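Local coordinates for SusD superfamily protein (Bacteroides fragilis NCTC 9343, PDB 3NQP), which probably binds sugars or glycans at the cell surface as an outer-membrane protein of the SusD family, at residues Asp305-Gln310 / Lys360-Val365; Ala336-Ser341 / Tyr354-Arg359. All coordinates share one frame; numbering follows the deposited sequence. Where two conformers were deposited one is given.

How the interactions relate
Both contacts lie in the SusD family region, on the same side of the molecule. Interaction 2 is the buried one: it pairs the strands of the hairpin 338-344/351-358, mostly through backbone hydrogen bonds and a few polar side chains. Interaction 1 is smaller and only partly buried. There the chain that continues from the second hairpin strand meets the loop 305-310 through van der Waals contacts. Along the sequence, interaction 2 is nested inside the stretch closed by interaction 1. The two also touch: Ala306 and Leu307 pack on Ile339, and Leu307 reaches the aliphatic part of Arg359. The loop thus lies against the hairpin face that carries Ile339.

Interaction 1: residues Asp305-Gln310 / Lys360-Val365; sequences DALDIQ and KNIGYV
Ile309, which rests on Ile362, gives its backbone N to Asp305 OD1, an atom also bonded by the hydroxyl of Tyr285. The loop begins with a type I beta turn from Asp305 to Asp308, closed by Asp308 N to Asp305 O at 3.0 Å. The bond from Ile309 N to Asp305 OD1 is 2.9 Å long, nearly straight at 172°, and uses the syn lone pair. The other oxygen, Asp305 OD2, takes Gln310 N at 2.8 Å, from 28° out of the carboxylate plane. One carboxylate therefore holds two successive backbone N-H groups.

The two segments meet by van der Waals contact, without a polar bond between them. At Ile362 the contact is apolar. Ile362 puts its CG1 between the backbone N and the carbonyl carbon (chi1 57°), and its CD1 reaches toward the loop. Ile362 CD1 meets Ile309 CG2 at 3.9 Å, the two side chains crossing at about a right angle. Leu307 CD1 comes to 4.3 Å from the same Ile362 CD1. At Val365 the methyls lie against polar atoms of Asp308 and Gln310, and Val365 CG2 is 3.5 Å from Asp308 O.

Arg371, on the strand paired with 364-365, ties the two segments together. Its NE bonds Asp308 O, its NH1 bonds Ile362 O, and its backbone N bonds Gln310 OE1. Gln310 NE2 donates to Asp308 OD1 from above the carboxylate plane, though Asp308 has two conformers. The Arg371 bond probably helps to fix the Gln310 amide, whose NE2 lies 4.3 Å from Val365 CG1.

Interaction 2: residues Ala336-Ser341 / Tyr354-Arg359; sequences ATFIAS and YGTHVR. With EDO (1,2-ethanediol), chain E.
A classic beta bulge marks this hairpin: Tyr354 and Gly355 both face Ser341. Ser341 O accepts from Tyr354 N at 2.8 Å, in the carbonyl plane, and from Gly355 N at 3.2 Å, from above that plane. Ser341 N returns a nearly straight bond to Gly355 O, 2.9 Å long. At this end an ethanediol, probably from the crystallisation liquor, lies over one face of the Tyr354 ring. Beyond the bulge the antiparallel register is regular. Ile339 and His357 form a hydrogen-bonded pair, with Ile339 N to His357 O at 2.9 Å and a weak bond in return. Phe338-Val358 and Ala340-Thr356 are non-hydrogen-bonded pairs.

Phe338, Ala340, Thr356 and Val358 share one face of the sheet. Val323 and Tyr324 of helix 321-325 pack on Phe338, Ala340 and Thr356. Phe338 CE1 touches Val358 CG2 at 3.7 Å.

The other face carries Ile339, Ser341 and His357. Arg359 folds back across it, with CG between the backbone N and the carbonyl carbon (chi1 59°) and the chain extended to NE. The guanidinium lays one face over Ile339 CB, 3.6 Å from Arg359 CZ. Its NE and NH2 both make weak bonds to Phe338 O, and NH2 also forms a salt bridge with Glu335.

Ser341 OG meets His357 NE2 at 2.8 Å, at the edge of the imidazole and in its plane. His357 ND1 is bonded to Thr284 O. With both nitrogens engaged, the buried ring is probably fixed in its rotation, and its polar atoms are satisfied.

Interaction 1: residues Asp305-Gln310 / Lys360-Val365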
# COMPACT_ATOMS: atom_id res chain seq x y z
N ASP A 305 -16.55 -2.80 -24.57
CA ASP A 305 -15.81 -1.86 -23.75
C ASP A 305 -16.64 -1.53 -22.52
O ASP A 305 -17.03 -0.37 -22.31
CB ASP A 305 -15.49 -0.58 -24.53
CG ASP A 305 -14.67 0.39 -23.72
OD1 ASP A 305 -14.15 0.01 -22.66
OD2 ASP A 305 -14.48 1.53 -24.15
N ALA A 306 -16.89 -2.54 -21.71
CA ALA A 306 -17.83 -2.44 -20.59
C ALA A 306 -17.42 -1.39 -19.55
O ALA A 306 -18.26 -0.83 -18.94
CB ALA A 306 -17.97 -3.80 -19.92
N LEU A 307 -16.11 -1.14 -19.37
CA LEU A 307 -15.62 -0.11 -18.42
C LEU A 307 -15.54 1.29 -18.99
O LEU A 307 -15.33 2.23 -18.24
CB LEU A 307 -14.26 -0.48 -17.86
CG LEU A 307 -14.28 -1.75 -17.00
CD1 LEU A 307 -12.90 -1.95 -16.36
CD2 LEU A 307 -15.39 -1.78 -15.92
N ASP A 308 -15.75 1.44 -20.30
CA ASP A 308 -15.54 2.73 -20.96
C ASP A 308 -14.10 3.21 -20.74
O ASP A 308 -13.82 4.27 -20.15
CB ASP A 308 -16.57 3.78 -20.52
CG ASP A 308 -16.65 4.97 -21.50
OD1 ASP A 308 -15.95 5.00 -22.54
OD2 ASP A 308 -17.41 5.89 -21.21
N ILE A 309 -13.19 2.42 -21.26
CA ILE A 309 -11.79 2.81 -21.24
C ILE A 309 -11.23 2.96 -22.67
O ILE A 309 -10.07 3.30 -22.82
CB ILE A 309 -10.95 1.79 -20.43
CG1 ILE A 309 -11.00 0.45 -21.09
CG2 ILE A 309 -11.41 1.74 -18.91
CD1 ILE A 309 -9.93 -0.61 -20.63
N GLN A 310 -12.06 2.80 -23.69
CA GLN A 310 -11.63 2.88 -25.09
C GLN A 310 -10.36 2.03 -25.26
O GLN A 310 -10.32 0.92 -24.72
CB GLN A 310 -11.40 4.33 -25.50
CG GLN A 310 -12.51 5.28 -25.14
CD GLN A 310 -12.33 5.90 -23.80
OE1 GLN A 310 -11.24 6.40 -23.47
NE2 GLN A 310 -13.40 5.87 -22.97
N LYS A 360 -11.64 -0.29 -9.58
CA LYS A 360 -11.68 0.35 -8.27
C LYS A 360 -11.35 1.82 -8.30
O LYS A 360 -11.97 2.59 -7.57
CB LYS A 360 -10.68 -0.33 -7.33
CG LYS A 360 -10.82 0.07 -5.84
CD LYS A 360 -9.99 -0.83 -4.93
CE LYS A 360 -9.99 -0.33 -3.49
NZ LYS A 360 -9.41 -1.33 -2.57
N ASN A 361 -10.37 2.20 -9.12
CA ASN A 361 -9.74 3.53 -9.02
C ASN A 361 -9.15 3.94 -10.39
O ASN A 361 -7.98 4.23 -10.53
CB ASN A 361 -8.68 3.50 -7.90
CG ASN A 361 -8.08 4.85 -7.59
OD1 ASN A 361 -8.77 5.88 -7.64
ND2 ASN A 361 -6.80 4.84 -7.18
N ILE A 362 -9.99 3.88 -11.43
CA ILE A 362 -9.57 4.17 -12.82
C ILE A 362 -10.01 5.57 -13.29
O ILE A 362 -10.17 5.82 -14.50
CB ILE A 362 -10.00 3.04 -13.80
CG1 ILE A 362 -11.51 2.78 -13.77
CG2 ILE A 362 -9.23 1.75 -13.47
CD1 ILE A 362 -12.11 2.09 -15.10
N GLY A 363 -10.19 6.49 -12.36
CA GLY A 363 -10.36 7.93 -12.73
C GLY A 363 -11.72 8.23 -13.37
O GLY A 363 -12.74 7.81 -12.84
N TYR A 364 -11.73 8.91 -14.51
CA TYR A 364 -13.01 9.25 -15.19
C TYR A 364 -12.85 9.39 -16.68
O TYR A 364 -11.74 9.32 -17.21
CB TYR A 364 -13.60 10.54 -14.59
CG TYR A 364 -12.65 11.72 -14.65
CD1 TYR A 364 -12.15 12.21 -15.86
CD2 TYR A 364 -12.21 12.34 -13.47
CE1 TYR A 364 -11.26 13.28 -15.90
CE2 TYR A 364 -11.34 13.42 -13.50
CZ TYR A 364 -10.85 13.87 -14.72
OH TYR A 364 -9.95 14.92 -14.72
N VAL A 365 -13.97 9.58 -17.38
CA VAL A 365 -13.94 9.84 -18.79
C VAL A 365 -14.20 11.33 -18.90
O VAL A 365 -15.21 11.84 -18.38
CB VAL A 365 -15.00 9.05 -19.54
CG1 VAL A 365 -14.91 9.34 -21.02
CG2 VAL A 365 -14.89 7.53 -19.26

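Interaction 2: residues Ala336-Ser341 / Tyr354-Arg359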
# COMPACT_ATOMS: atom_id res chain seq x y z
N ALA A 336 -17.56 -2.90 -6.91
CA ALA A 336 -16.81 -1.63 -6.91
C ALA A 336 -15.35 -1.88 -7.33
O ALA A 336 -14.74 -1.04 -7.98
CB ALA A 336 -16.86 -0.99 -5.54
N THR A 337 -14.80 -3.03 -6.95
CA THR A 337 -13.41 -3.28 -7.20
C THR A 337 -13.21 -3.90 -8.58
O THR A 337 -12.25 -3.56 -9.27
CB THR A 337 -12.78 -4.21 -6.08
OG1 THR A 337 -12.99 -3.62 -4.76
CG2 THR A 337 -11.28 -4.45 -6.37
N PHE A 338 -14.11 -4.82 -8.95
CA PHE A 338 -13.95 -5.64 -10.09
C PHE A 338 -15.16 -5.63 -11.04
O PHE A 338 -16.30 -5.43 -10.63
CB PHE A 338 -13.82 -7.09 -9.66
CG PHE A 338 -12.54 -7.44 -8.97
CD1 PHE A 338 -11.35 -7.53 -9.67
CD2 PHE A 338 -12.56 -7.82 -7.65
CE1 PHE A 338 -10.19 -7.94 -9.02
CE2 PHE A 338 -11.35 -8.20 -7.00
CZ PHE A 338 -10.22 -8.28 -7.71
N ILE A 339 -14.88 -5.88 -12.33
CA ILE A 339 -15.88 -6.37 -13.26
C ILE A 339 -15.40 -7.74 -13.72
O ILE A 339 -14.20 -7.96 -13.91
CB ILE A 339 -16.14 -5.43 -14.50
CG1 ILE A 339 -17.37 -5.92 -15.30
CG2 ILE A 339 -14.85 -5.28 -15.38
CD1 ILE A 339 -17.86 -4.92 -16.47
N ALA A 340 -16.33 -8.68 -13.90
CA ALA A 340 -15.96 -10.04 -14.31
C ALA A 340 -16.24 -10.23 -15.81
O ALA A 340 -17.21 -9.68 -16.36
CB ALA A 340 -16.74 -11.05 -13.47
N SER A 341 -15.42 -11.04 -16.46
CA SER A 341 -15.69 -11.46 -17.83
C SER A 341 -15.88 -12.97 -17.81
O SER A 341 -15.22 -13.70 -17.05
CB SER A 341 -14.56 -11.04 -18.79
OG SER A 341 -13.28 -11.58 -18.45
N TYR A 354 -14.27 -16.22 -16.21
CA TYR A 354 -13.00 -16.34 -16.94
C TYR A 354 -11.90 -15.40 -16.42
O TYR A 354 -10.87 -15.84 -15.93
CB TYR A 354 -13.27 -16.10 -18.43
CG TYR A 354 -12.15 -16.45 -19.38
CD1 TYR A 354 -11.10 -15.58 -19.61
CD2 TYR A 354 -12.11 -17.69 -20.01
CE1 TYR A 354 -10.07 -15.91 -20.48
CE2 TYR A 354 -11.10 -18.01 -20.87
CZ TYR A 354 -10.08 -17.13 -21.13
OH TYR A 354 -9.05 -17.48 -22.02
N GLY A 355 -12.14 -14.09 -16.50
CA GLY A 355 -11.19 -13.12 -15.99
C GLY A 355 -11.86 -12.08 -15.11
O GLY A 355 -13.08 -12.04 -14.98
N THR A 356 -11.04 -11.28 -14.46
CA THR A 356 -11.51 -10.20 -13.65
C THR A 356 -10.62 -9.02 -13.98
O THR A 356 -9.47 -9.20 -14.34
CB THR A 356 -11.45 -10.56 -12.14
OG1 THR A 356 -10.09 -10.80 -11.77
CG2 THR A 356 -12.33 -11.79 -11.81
N HIS A 357 -11.16 -7.81 -13.78
CA HIS A 357 -10.60 -6.58 -14.29
C HIS A 357 -10.92 -5.44 -13.29
O HIS A 357 -12.04 -5.32 -12.81
CB HIS A 357 -11.22 -6.31 -15.68
CG HIS A 357 -11.27 -7.51 -16.57
ND1 HIS A 357 -10.25 -7.83 -17.44
CD2 HIS A 357 -12.21 -8.48 -16.72
CE1 HIS A 357 -10.56 -8.96 -18.07
NE2 HIS A 357 -11.75 -9.36 -17.67
N VAL A 358 -9.90 -4.66 -12.91
CA VAL A 358 -10.04 -3.81 -11.74
C VAL A 358 -10.52 -2.43 -12.15
O VAL A 358 -9.82 -1.71 -12.90
CB VAL A 358 -8.70 -3.72 -10.93
CG1 VAL A 358 -8.87 -2.76 -9.74
CG2 VAL A 358 -8.28 -5.14 -10.43
N ARG A 359 -11.71 -2.07 -11.65
CA ARG A 359 -12.29 -0.76 -11.89
C ARG A 359 -12.40 0.09 -10.61
O ARG A 359 -13.13 1.09 -10.58
CB ARG A 359 -13.67 -0.94 -12.53
CG ARG A 359 -14.63 -1.73 -11.68
CD ARG A 359 -16.07 -1.56 -12.20
NE ARG A 359 -16.88 -2.71 -11.82
CZ ARG A 359 -17.98 -3.07 -12.46
NH1 ARG A 359 -18.37 -2.34 -13.49
NH2 ARG A 359 -18.67 -4.16 -12.09
C1 EDO E . -10.69 -20.52 -17.43
O1 EDO E . -11.90 -20.25 -16.72
C2 EDO E . -9.92 -19.26 -17.81
O2 EDO E . -9.30 -18.62 -16.68